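Local coordinates for fatty acid synthase 1, isoform A (Drosophila melanogaster, PDB 6FN6), which probably catalyses the de novo synthesis of long-chain saturated fatty acids from acetyl-CoA, malonyl-CoA and NADPH, here as its dehydratase-enoylreductase-ketoreductase region, at residues A[803-808]-A[828-833]; A[792-797]-A[818-823]; A[713-718]-A[785-790]; A[690-695]-A[721-726]. All blocks are in the same frame, centred on the assembly; numbering follows the deposited sequence.

Interaction 1. Residues A[803-808]-A[828-833]; sequences NGRFLE and NTSFHG
Phe806 and Phe831 lie side by side on a parallel pair of strands, 804-808 and 830-833, the last two in the six-stranded Rossmann sheet of the zinc-binding-dehydrogenase-type enoylreductase. The strand axes come within 4.7 Å at 17°, and four backbone hydrogen bonds make the ladder: Ser830 N to Gly804 O, Phe806 N to Ser830 O, His832 N to Phe806 O and Glu808 N to His832 O. The two phenyl planes differ by 13°, but with centroids 4.8 Å apart the rings are slid until they barely overlap, CD1 of Phe806 meeting CE2 of Phe831. Both rings reach this place with CG trans to the backbone nitrogen, and CE1 of Phe831 also lies 3.9 Å from CB of Glu808. With an alanine in place of Phe831, one side of Phe806 would probably lose its neighbour and a gap would open beside Glu808. On the face opposite the phenylalanines, Leu807 CD2 runs alongside His832 CB (3.9 Å). At the other end of the pair, Asn828 ND2 gives a nearly straight bond of 2.9 Å to Asn803 OD1, the amide planes turned 78° apart. Helix 791-797 covers the phenylalanine face through Ser796 and Ile797, strand 781-786 flanks 804-808, and 830-833 pairs antiparallel with a strand of the second subunit, carrying the sheet across the interface.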
loop_
_atom_site.group_PDB
_atom_site.type_symbol
_atom_site.label_atom_id
_atom_site.label_comp_id
_atom_site.label_asym_id
_atom_site.label_seq_id
_atom_site.Cartn_x
_atom_site.Cartn_y
_atom_site.Cartn_z
ATOM N N ASN A 803 12.683 -6.454 -10.524
ATOM C CA ASN A 803 13.478 -7.116 -9.491
ATOM C C ASN A 803 14.020 -6.139 -8.452
ATOM O O ASN A 803 14.919 -6.483 -7.687
ATOM C CB ASN A 803 14.637 -7.885 -10.126
ATOM C CG ASN A 803 14.168 -8.916 -11.130
ATOM O OD1 ASN A 803 13.115 -9.528 -10.959
ATOM N ND2 ASN A 803 14.943 -9.105 -12.191
ATOM N N GLY A 804 13.470 -4.931 -8.414
ATOM C CA GLY A 804 13.943 -3.915 -7.491
ATOM C C GLY A 804 13.759 -4.279 -6.028
ATOM O O GLY A 804 13.001 -5.189 -5.690
ATOM N N ARG A 805 14.461 -3.562 -5.155
ATOM C CA ARG A 805 14.399 -3.828 -3.721
ATOM C C ARG A 805 14.350 -2.518 -2.928
ATOM O O ARG A 805 15.347 -1.804 -2.818
ATOM C CB ARG A 805 15.593 -4.684 -3.291
ATOM C CG ARG A 805 15.611 -6.055 -3.952
ATOM C CD ARG A 805 16.888 -6.832 -3.670
ATOM N NE ARG A 805 18.088 -6.180 -4.188
ATOM C CZ ARG A 805 18.402 -6.097 -5.477
ATOM N NH1 ARG A 805 17.596 -6.609 -6.395
ATOM N NH2 ARG A 805 19.520 -5.490 -5.851
ATOM N N PHE A 806 13.178 -2.216 -2.377
ATOM C CA PHE A 806 12.961 -0.963 -1.666
ATOM C C PHE A 806 13.423 -1.079 -0.218
ATOM O O PHE A 806 13.052 -2.011 0.493
ATOM C CB PHE A 806 11.484 -0.575 -1.721
ATOM C CG PHE A 806 11.229 0.887 -1.501
ATOM C CD1 PHE A 806 11.057 1.395 -0.224
ATOM C CD2 PHE A 806 11.151 1.755 -2.577
ATOM C CE1 PHE A 806 10.815 2.741 -0.026
ATOM C CE2 PHE A 806 10.909 3.101 -2.384
ATOM C CZ PHE A 806 10.741 3.595 -1.108
ATOM N N LEU A 807 14.225 -0.112 0.211
ATOM C CA LEU A 807 14.819 -0.135 1.541
ATOM C C LEU A 807 14.377 1.082 2.340
ATOM O O LEU A 807 14.928 2.172 2.179
ATOM C CB LEU A 807 16.344 -0.176 1.436
ATOM C CG LEU A 807 16.897 -1.240 0.486
ATOM C CD1 LEU A 807 18.392 -1.060 0.288
ATOM C CD2 LEU A 807 16.588 -2.632 1.007
ATOM N N GLU A 808 13.377 0.898 3.197
ATOM C CA GLU A 808 12.829 2.010 3.965
ATOM C C GLU A 808 13.571 2.168 5.288
ATOM O O GLU A 808 13.682 1.222 6.067
ATOM C CB GLU A 808 11.333 1.803 4.220
ATOM C CG GLU A 808 10.653 2.979 4.904
ATOM C CD GLU A 808 10.775 4.267 4.112
ATOM O OE1 GLU A 808 10.570 4.232 2.882
ATOM O OE2 GLU A 808 11.081 5.315 4.717
ATOM N N ASN A 828 8.266 -8.270 -9.330
ATOM C CA ASN A 828 9.149 -9.205 -8.639
ATOM C C ASN A 828 10.026 -8.454 -7.646
ATOM O O ASN A 828 11.207 -8.764 -7.486
ATOM C CB ASN A 828 10.024 -9.963 -9.636
ATOM C CG ASN A 828 10.562 -11.265 -9.073
ATOM O OD1 ASN A 828 9.857 -11.991 -8.373
ATOM N ND2 ASN A 828 11.828 -11.550 -9.350
ATOM N N THR A 829 9.437 -7.470 -6.973
ATOM C CA THR A 829 10.193 -6.587 -6.094
ATOM C C THR A 829 10.097 -7.008 -4.633
ATOM O O THR A 829 9.365 -7.936 -4.286
ATOM C CB THR A 829 9.701 -5.133 -6.223
ATOM O OG1 THR A 829 8.272 -5.096 -6.122
ATOM C CG2 THR A 829 10.130 -4.541 -7.547
ATOM N N SER A 830 10.859 -6.322 -3.788
ATOM C CA SER A 830 10.813 -6.542 -2.350
ATOM C C SER A 830 10.739 -5.208 -1.625
ATOM O O SER A 830 11.408 -4.249 -2.008
ATOM C CB SER A 830 12.037 -7.329 -1.881
ATOM O OG SER A 830 12.294 -8.427 -2.735
ATOM N N PHE A 831 9.922 -5.149 -0.581
ATOM C CA PHE A 831 9.889 -3.981 0.287
ATOM C C PHE A 831 10.472 -4.365 1.644
ATOM O O PHE A 831 10.030 -5.333 2.261
ATOM C CB PHE A 831 8.465 -3.449 0.437
ATOM C CG PHE A 831 8.399 -2.041 0.953
ATOM C CD1 PHE A 831 8.587 -1.768 2.298
ATOM C CD2 PHE A 831 8.153 -0.987 0.089
ATOM C CE1 PHE A 831 8.531 -0.474 2.769
ATOM C CE2 PHE A 831 8.094 0.310 0.556
ATOM C CZ PHE A 831 8.286 0.566 1.897
ATOM N N HIS A 832 11.473 -3.614 2.092
ATOM C CA HIS A 832 12.164 -3.921 3.342
ATOM C C HIS A 832 12.012 -2.827 4.386
ATOM O O HIS A 832 12.520 -1.717 4.215
ATOM C CB HIS A 832 13.650 -4.150 3.079
ATOM C CG HIS A 832 13.942 -5.418 2.345
ATOM N ND1 HIS A 832 14.124 -6.625 2.985
ATOM C CD2 HIS A 832 14.074 -5.671 1.021
ATOM C CE1 HIS A 832 14.363 -7.564 2.089
ATOM N NE2 HIS A 832 14.337 -7.012 0.888
ATOM N N GLY A 833 11.320 -3.148 5.472
ATOM C CA GLY A 833 11.327 -2.301 6.650
ATOM C C GLY A 833 12.623 -2.527 7.401
ATOM O O GLY A 833 12.896 -3.637 7.855
#

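Interaction 2. Residues A[792-797]-A[818-823]; sequences KLQASI and SPLGMS
Gln794 on helix 791-797 extends its amide to the backbone of strand 819-821, which runs in roughly the same direction, the axes 10.1 Å apart and at 21°. From CB the chain first leads off the helix: CG stands opposite the carbonyl carbon, and neither carbon touches the strand. A bend at the second torsion (chi2 -70°) then brings CD round, and of the two amide atoms it is NE2 that makes the contact. This nitrogen lies 3.7 Å from Gly821 N, 3.8 Å from Pro819 O and 4.2 Å from Leu820 CA. No hydrogen bond results, so the amide rests on the strand by van der Waals contact, beside a glycine that brings no side chain to this surface. One turn further along the helix, Ile797 makes the apolar half of the contact, its CD1 reaching CD1 of Leu820 at 4.2 Å while the two side chains lie at a slant. The joint is thin, burying 148 Å² in all. Leu820 also packs on Phe825 of its own chain and on Met822 of the second subunit, with whose strand it forms an antiparallel ladder. A helix of the nucleotide-binding domain thus backs a strand that pairs with one of the second subunit, an arrangement consistent with the paired Rossmann domains of medium-chain dehydrogenase dimers.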
loop_
_atom_site.group_PDB
_atom_site.type_symbol
_atom_site.label_atom_id
_atom_site.label_comp_id
_atom_site.label_asym_id
_atom_site.label_seq_id
_atom_site.Cartn_x
_atom_site.Cartn_y
_atom_site.Cartn_z
ATOM N N LYS A 792 6.490 11.744 -1.770
ATOM C CA LYS A 792 7.867 11.512 -2.182
ATOM C C LYS A 792 8.230 10.035 -2.071
ATOM O O LYS A 792 9.159 9.569 -2.732
ATOM C CB LYS A 792 8.831 12.352 -1.341
ATOM C CG LYS A 792 8.644 13.855 -1.489
ATOM C CD LYS A 792 9.501 14.619 -0.489
ATOM C CE LYS A 792 9.056 16.068 -0.367
ATOM N NZ LYS A 792 9.713 16.766 0.776
ATOM N N LEU A 793 7.508 9.299 -1.229
ATOM C CA LEU A 793 7.729 7.861 -1.098
ATOM C C LEU A 793 7.100 7.123 -2.274
ATOM O O LEU A 793 7.748 6.299 -2.917
ATOM C CB LEU A 793 7.155 7.341 0.224
ATOM C CG LEU A 793 7.523 5.904 0.621
ATOM C CD1 LEU A 793 7.486 5.742 2.127
ATOM C CD2 LEU A 793 6.602 4.875 -0.019
ATOM N N GLN A 794 5.834 7.420 -2.548
ATOM C CA GLN A 794 5.132 6.803 -3.666
ATOM C C GLN A 794 5.844 7.126 -4.979
ATOM O O GLN A 794 5.848 6.319 -5.911
ATOM C CB GLN A 794 3.672 7.261 -3.714
ATOM C CG GLN A 794 2.734 6.444 -2.830
ATOM C CD GLN A 794 2.524 5.023 -3.347
ATOM O OE1 GLN A 794 3.174 4.594 -4.299
ATOM N NE2 GLN A 794 1.607 4.293 -2.720
ATOM N N ALA A 795 6.443 8.311 -5.048
ATOM C CA ALA A 795 7.208 8.708 -6.222
ATOM C C ALA A 795 8.481 7.875 -6.310
ATOM O O ALA A 795 8.934 7.530 -7.402
ATOM C CB ALA A 795 7.542 10.190 -6.168
ATOM N N SER A 796 9.045 7.547 -5.152
ATOM C CA SER A 796 10.251 6.730 -5.087
ATOM C C SER A 796 9.935 5.295 -5.487
ATOM O O SER A 796 10.773 4.596 -6.054
ATOM C CB SER A 796 10.854 6.762 -3.680
ATOM O OG SER A 796 11.157 8.087 -3.275
ATOM N N ILE A 797 8.718 4.859 -5.178
ATOM C CA ILE A 797 8.249 3.536 -5.568
ATOM C C ILE A 797 8.226 3.436 -7.088
ATOM O O ILE A 797 8.661 2.438 -7.663
ATOM C CB ILE A 797 6.858 3.246 -4.960
ATOM C CG1 ILE A 797 6.970 3.023 -3.450
ATOM C CG2 ILE A 797 6.192 2.053 -5.645
ATOM C CD1 ILE A 797 7.639 1.720 -3.050
ATOM N N SER A 818 0.459 4.089 6.438
ATOM C CA SER A 818 0.037 4.566 5.124
ATOM C C SER A 818 -0.242 3.399 4.180
ATOM O O SER A 818 0.353 2.329 4.319
ATOM C CB SER A 818 1.100 5.482 4.518
ATOM O OG SER A 818 1.321 6.621 5.331
ATOM N N PRO A 819 -1.146 3.598 3.209
ATOM C CA PRO A 819 -1.429 2.508 2.274
ATOM C C PRO A 819 -0.370 2.397 1.184
ATOM O O PRO A 819 0.097 3.415 0.675
ATOM C CB PRO A 819 -2.788 2.895 1.685
ATOM C CG PRO A 819 -2.893 4.392 1.860
ATOM C CD PRO A 819 -1.803 4.851 2.799
ATOM N N LEU A 820 0.005 1.170 0.844
ATOM C CA LEU A 820 0.989 0.928 -0.205
ATOM C C LEU A 820 0.362 0.162 -1.360
ATOM O O LEU A 820 -0.134 -0.950 -1.178
ATOM C CB LEU A 820 2.182 0.149 0.347
ATOM C CG LEU A 820 3.276 -0.206 -0.661
ATOM C CD1 LEU A 820 4.006 1.051 -1.114
ATOM C CD2 LEU A 820 4.244 -1.214 -0.069
ATOM N N GLY A 821 0.386 0.761 -2.546
ATOM C CA GLY A 821 -0.115 0.103 -3.737
ATOM C C GLY A 821 0.694 -1.141 -4.047
ATOM O O GLY A 821 1.895 -1.062 -4.295
ATOM N N MET A 822 0.032 -2.292 -4.032
ATOM C CA MET A 822 0.720 -3.570 -4.180
ATOM C C MET A 822 1.035 -3.924 -5.638
ATOM O O MET A 822 1.557 -5.004 -5.916
ATOM C CB MET A 822 -0.113 -4.683 -3.541
ATOM C CG MET A 822 -0.171 -4.594 -2.026
ATOM S SD MET A 822 -1.174 -5.877 -1.250
ATOM C CE MET A 822 -0.207 -7.333 -1.630
ATOM N N SER A 823 0.713 -3.030 -6.567
ATOM C CA SER A 823 1.038 -3.255 -7.973
ATOM C C SER A 823 2.552 -3.331 -8.153
ATOM O O SER A 823 3.048 -4.037 -9.032
ATOM C CB SER A 823 0.458 -2.149 -8.859
ATOM O OG SER A 823 1.120 -0.916 -8.647
#

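Interaction 3. Residues A[713-718]-A[785-790]; sequences IHAGSG and LNSLSE
His714 receives Leu788 on one face of its ring and Asn786 at its edge. Leu788 CD2 stands 3.8 Å from the ring centroid and only 5° off the normal, a CH-pi contact over the centre. At the ring's edge, Asn786 OD1 comes to the ring carbon CD2 of His714 at 3.1 Å, with the amide turned 67° against the ring. On the backbone, His714 N donates to Leu785 O (3.3 Å), the parallel pairing that joins the end of strand 710-713 to strand 781-786; here Ile713 CD1 touches Leu785 CB at 4.0 Å. The next shell places these groups. Leu788 N donates to Asn786 OD1 at 3.0 Å, an Asx turn in which the donor sits well above the carbonyl plane, and Asn786 ND2 is held by Glu808. The ring is hydrogen-bonded through NE2 to Ser796 and through ND1 to Thr738, with Phe768 meeting it edge-to-face. A leucine in place of His714 would probably leave the hydroxyls of Ser796 and Thr738 without their shared partner. Further along, Gly716 and Gly718 fit a Rossmann glycine-rich turn before helix 719-731, consistent with a nucleotide-binding loop. Chemically, hydrogen bonds at both ring nitrogens fix the imidazole's rotation, and the leucine methyl adds a CH-pi contact over its face.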
loop_
_atom_site.group_PDB
_atom_site.type_symbol
_atom_site.label_atom_id
_atom_site.label_comp_id
_atom_site.label_asym_id
_atom_site.label_seq_id
_atom_site.Cartn_x
_atom_site.Cartn_y
_atom_site.Cartn_z
ATOM N N ILE A 713 19.810 6.894 -3.758
ATOM C CA ILE A 713 20.055 7.271 -2.370
ATOM C C ILE A 713 19.463 8.647 -2.100
ATOM O O ILE A 713 20.023 9.663 -2.518
ATOM C CB ILE A 713 21.561 7.279 -2.028
ATOM C CG1 ILE A 713 22.270 6.040 -2.584
ATOM C CG2 ILE A 713 21.760 7.402 -0.525
ATOM C CD1 ILE A 713 21.869 4.748 -1.931
ATOM N N HIS A 714 18.334 8.683 -1.404
ATOM C CA HIS A 714 17.727 9.952 -1.026
ATOM C C HIS A 714 18.529 10.605 0.096
ATOM O O HIS A 714 19.276 9.933 0.809
ATOM C CB HIS A 714 16.276 9.749 -0.589
ATOM C CG HIS A 714 15.305 9.673 -1.726
ATOM N ND1 HIS A 714 15.409 10.469 -2.847
ATOM C CD2 HIS A 714 14.211 8.899 -1.915
ATOM C CE1 HIS A 714 14.420 10.188 -3.676
ATOM N NE2 HIS A 714 13.679 9.238 -3.134
ATOM N N ALA A 715 18.384 11.921 0.230
ATOM C CA ALA A 715 19.094 12.683 1.253
ATOM C C ALA A 715 20.594 12.438 1.156
ATOM O O ALA A 715 21.233 12.044 2.131
ATOM C CB ALA A 715 18.584 12.316 2.640
ATOM N N GLY A 716 21.147 12.686 -0.025
ATOM C CA GLY A 716 22.544 12.401 -0.290
ATOM C C GLY A 716 23.516 13.006 0.703
ATOM O O GLY A 716 24.379 12.311 1.237
ATOM N N SER A 717 23.371 14.302 0.962
ATOM C CA SER A 717 24.306 15.014 1.829
ATOM C C SER A 717 23.902 14.937 3.297
ATOM O O SER A 717 24.166 15.855 4.072
ATOM C CB SER A 717 24.413 16.476 1.395
ATOM O OG SER A 717 23.330 17.241 1.893
ATOM N N GLY A 718 23.291 13.822 3.675
ATOM C CA GLY A 718 22.944 13.564 5.059
ATOM C C GLY A 718 23.872 12.523 5.645
ATOM O O GLY A 718 24.711 11.965 4.939
ATOM N N LEU A 785 17.141 3.501 -1.353
ATOM C CA LEU A 785 17.319 3.745 0.072
ATOM C C LEU A 785 16.564 5.014 0.428
ATOM O O LEU A 785 17.025 6.119 0.143
ATOM C CB LEU A 785 18.799 3.875 0.429
ATOM C CG LEU A 785 19.120 4.033 1.918
ATOM C CD1 LEU A 785 18.718 2.786 2.702
ATOM C CD2 LEU A 785 20.596 4.347 2.117
ATOM N N ASN A 786 15.398 4.851 1.046
ATOM C CA ASN A 786 14.473 5.962 1.241
ATOM C C ASN A 786 14.353 6.414 2.700
ATOM O O ASN A 786 14.196 5.595 3.609
ATOM C CB ASN A 786 13.089 5.576 0.720
ATOM C CG ASN A 786 12.107 6.725 0.769
ATOM O OD1 ASN A 786 12.432 7.848 0.386
ATOM N ND2 ASN A 786 10.899 6.451 1.244
ATOM N N SER A 787 14.427 7.728 2.904
ATOM C CA SER A 787 14.136 8.341 4.197
ATOM C C SER A 787 13.082 9.438 4.026
ATOM O O SER A 787 12.776 10.169 4.968
ATOM C CB SER A 787 15.402 8.918 4.834
ATOM O OG SER A 787 16.033 9.850 3.972
ATOM N N LEU A 788 12.549 9.559 2.813
ATOM C CA LEU A 788 11.477 10.507 2.518
ATOM C C LEU A 788 10.127 9.846 2.784
ATOM O O LEU A 788 10.059 8.634 3.001
ATOM C CB LEU A 788 11.569 10.985 1.065
ATOM C CG LEU A 788 12.482 12.184 0.777
ATOM C CD1 LEU A 788 13.832 12.056 1.472
ATOM C CD2 LEU A 788 12.674 12.341 -0.721
ATOM N N SER A 789 9.055 10.633 2.764
ATOM C CA SER A 789 7.738 10.109 3.110
ATOM C C SER A 789 6.625 10.681 2.240
ATOM O O SER A 789 6.820 11.661 1.519
ATOM C CB SER A 789 7.434 10.395 4.583
ATOM O OG SER A 789 7.364 11.786 4.825
ATOM N N GLU A 790 5.455 10.052 2.328
ATOM C CA GLU A 790 4.261 10.486 1.610
ATOM C C GLU A 790 4.510 10.572 0.097
ATOM O O GLU A 790 5.113 9.663 -0.477
ATOM C CB GLU A 790 3.781 11.824 2.177
ATOM C CG GLU A 790 3.391 11.731 3.650
ATOM C CD GLU A 790 2.931 13.054 4.232
ATOM O OE1 GLU A 790 1.737 13.165 4.575
ATOM O OE2 GLU A 790 3.763 13.976 4.352
#

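Interaction 4. Residues A[690-695]-A[721-726]; sequences CVYSTV and GQAAIS
Ala723 is enclosed by three side chains of helix 689-702, and its methyl group sits over the ring face of Tyr692. CB of Ala723 lies 3.7 Å from the tyrosine centroid and 10° off the ring normal, a CH-pi contact over the middle of the face. The same methyl meets CG2 of Val695 at 3.6 Å and CG2 of Val691 at 3.9 Å, so the two valines, one helical turn apart, bound it along the helix. The axes pass 8.7 Å apart with a crossing angle of -51°, and the closeness rests on small residues: Val695 CA comes 5.5 Å from Ala724 CA. Gly721, in the first turn of helix 719-731, is the last glycine of a GxGxxG pattern that begins in the turn before it, so this is probably the first helix of the enoylreductase's Rossmann domain; helix 689-702 packs across it. Val695 is turned with CG1 trans to the backbone nitrogen (chi1 160°), which points CG2 at both alanines, its distance to Ala724 CB being 3.8 Å. The tyrosine hydroxyl passes beyond Ala723 to lie near Ser726 CB, but its hydrogen bond goes to Val864 O, while Ser726 OG bonds to Ala862 O.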
loop_
_atom_site.group_PDB
_atom_site.type_symbol
_atom_site.label_atom_id
_atom_site.label_comp_id
_atom_site.label_asym_id
_atom_site.label_seq_id
_atom_site.Cartn_x
_atom_site.Cartn_y
_atom_site.Cartn_z
ATOM N N CYS A 690 27.012 4.379 13.625
ATOM C CA CYS A 690 25.589 4.258 13.327
ATOM C C CYS A 690 25.271 4.317 11.839
ATOM O O CYS A 690 24.628 3.413 11.306
ATOM C CB CYS A 690 24.803 5.346 14.055
ATOM S SG CYS A 690 24.535 4.977 15.794
ATOM N N VAL A 691 25.693 5.390 11.175
ATOM C CA VAL A 691 25.324 5.598 9.779
ATOM C C VAL A 691 25.841 4.461 8.903
ATOM O O VAL A 691 25.170 4.055 7.959
ATOM C CB VAL A 691 25.834 6.961 9.256
ATOM C CG1 VAL A 691 25.124 8.102 9.968
ATOM C CG2 VAL A 691 27.349 7.080 9.407
ATOM N N TYR A 692 27.019 3.934 9.220
ATOM C CA TYR A 692 27.609 2.884 8.399
ATOM C C TYR A 692 27.056 1.508 8.747
ATOM O O TYR A 692 26.877 0.670 7.865
ATOM C CB TYR A 692 29.131 2.888 8.528
ATOM C CG TYR A 692 29.788 3.895 7.616
ATOM C CD1 TYR A 692 29.938 3.632 6.263
ATOM C CD2 TYR A 692 30.254 5.107 8.103
ATOM C CE1 TYR A 692 30.531 4.548 5.418
ATOM C CE2 TYR A 692 30.851 6.031 7.266
ATOM C CZ TYR A 692 30.989 5.746 5.925
ATOM O OH TYR A 692 31.587 6.662 5.088
ATOM N N SER A 693 26.788 1.268 10.025
ATOM C CA SER A 693 26.105 0.043 10.422
ATOM C C SER A 693 24.743 -0.014 9.741
ATOM O O SER A 693 24.282 -1.080 9.333
ATOM C CB SER A 693 25.952 -0.033 11.939
ATOM O OG SER A 693 27.218 -0.108 12.568
ATOM N N THR A 694 24.107 1.146 9.620
ATOM C CA THR A 694 22.818 1.254 8.955
ATOM C C THR A 694 22.962 0.958 7.466
ATOM O O THR A 694 22.203 0.169 6.900
ATOM C CB THR A 694 22.212 2.658 9.139
ATOM O OG1 THR A 694 22.109 2.955 10.535
ATOM C CG2 THR A 694 20.830 2.743 8.501
ATOM N N VAL A 695 23.942 1.600 6.839
ATOM C CA VAL A 695 24.145 1.482 5.402
ATOM C C VAL A 695 24.416 0.032 5.026
ATOM O O VAL A 695 23.886 -0.473 4.036
ATOM C CB VAL A 695 25.292 2.404 4.933
ATOM C CG1 VAL A 695 25.847 1.955 3.587
ATOM C CG2 VAL A 695 24.814 3.837 4.840
ATOM N N GLY A 721 23.000 9.229 4.032
ATOM C CA GLY A 721 23.238 9.402 2.611
ATOM C C GLY A 721 24.710 9.357 2.240
ATOM O O GLY A 721 25.123 8.575 1.381
ATOM N N GLN A 722 25.500 10.212 2.883
ATOM C CA GLN A 722 26.938 10.267 2.651
ATOM C C GLN A 722 27.583 8.899 2.832
ATOM O O GLN A 722 28.413 8.480 2.025
ATOM C CB GLN A 722 27.591 11.282 3.593
ATOM C CG GLN A 722 27.470 12.721 3.119
ATOM C CD GLN A 722 27.937 13.722 4.156
ATOM O OE1 GLN A 722 29.129 13.829 4.439
ATOM N NE2 GLN A 722 26.998 14.477 4.711
ATOM N N ALA A 723 27.199 8.203 3.896
ATOM C CA ALA A 723 27.741 6.879 4.161
ATOM C C ALA A 723 27.283 5.910 3.081
ATOM O O ALA A 723 28.045 5.050 2.644
ATOM C CB ALA A 723 27.317 6.392 5.535
ATOM N N ALA A 724 26.033 6.055 2.653
ATOM C CA ALA A 724 25.469 5.191 1.623
ATOM C C ALA A 724 26.159 5.398 0.276
ATOM O O ALA A 724 26.524 4.434 -0.396
ATOM C CB ALA A 724 23.978 5.438 1.491
ATOM N N ILE A 725 26.335 6.659 -0.109
ATOM C CA ILE A 725 26.956 6.995 -1.388
ATOM C C ILE A 725 28.379 6.449 -1.444
ATOM O O ILE A 725 28.805 5.903 -2.458
ATOM C CB ILE A 725 26.940 8.520 -1.628
ATOM C CG1 ILE A 725 25.499 9.032 -1.713
ATOM C CG2 ILE A 725 27.698 8.874 -2.908
ATOM C CD1 ILE A 725 25.374 10.545 -1.633
ATOM N N SER A 726 29.113 6.605 -0.348
ATOM C CA SER A 726 30.500 6.161 -0.282
ATOM C C SER A 726 30.613 4.654 -0.487
ATOM O O SER A 726 31.405 4.189 -1.301
ATOM C CB SER A 726 31.120 6.557 1.062
ATOM O OG SER A 726 32.484 6.180 1.130
#

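In the fold
All four contacts lie in the enoylreductase; interactions 1, 2 and 3 touch one another pairwise, and interaction 4 joins them through interaction 3. Interactions 1 and 3 share the Rossmann sheet as neighbouring strands, joined by Leu807 O to Asn786 N (2.9 Å) and Glu808 OE1 to Asn786 ND2 (2.8 Å). Interaction 2 supplies the helix over both: Ile797 CD1 comes 3.5 Å from Phe806 CD2, and Ser796 OG lies 2.8 Å from His714 NE2. Interaction 4 lies against the opposite face of the sheet, where Ala724 CB is 3.6 Å from Ile713 CG2; it stays about 14 Å from interaction 2 at the nearest atoms. Interactions 1 and 2 also meet the second subunit. None adjoins the predicted dehydratase residues, His24 and Asp175.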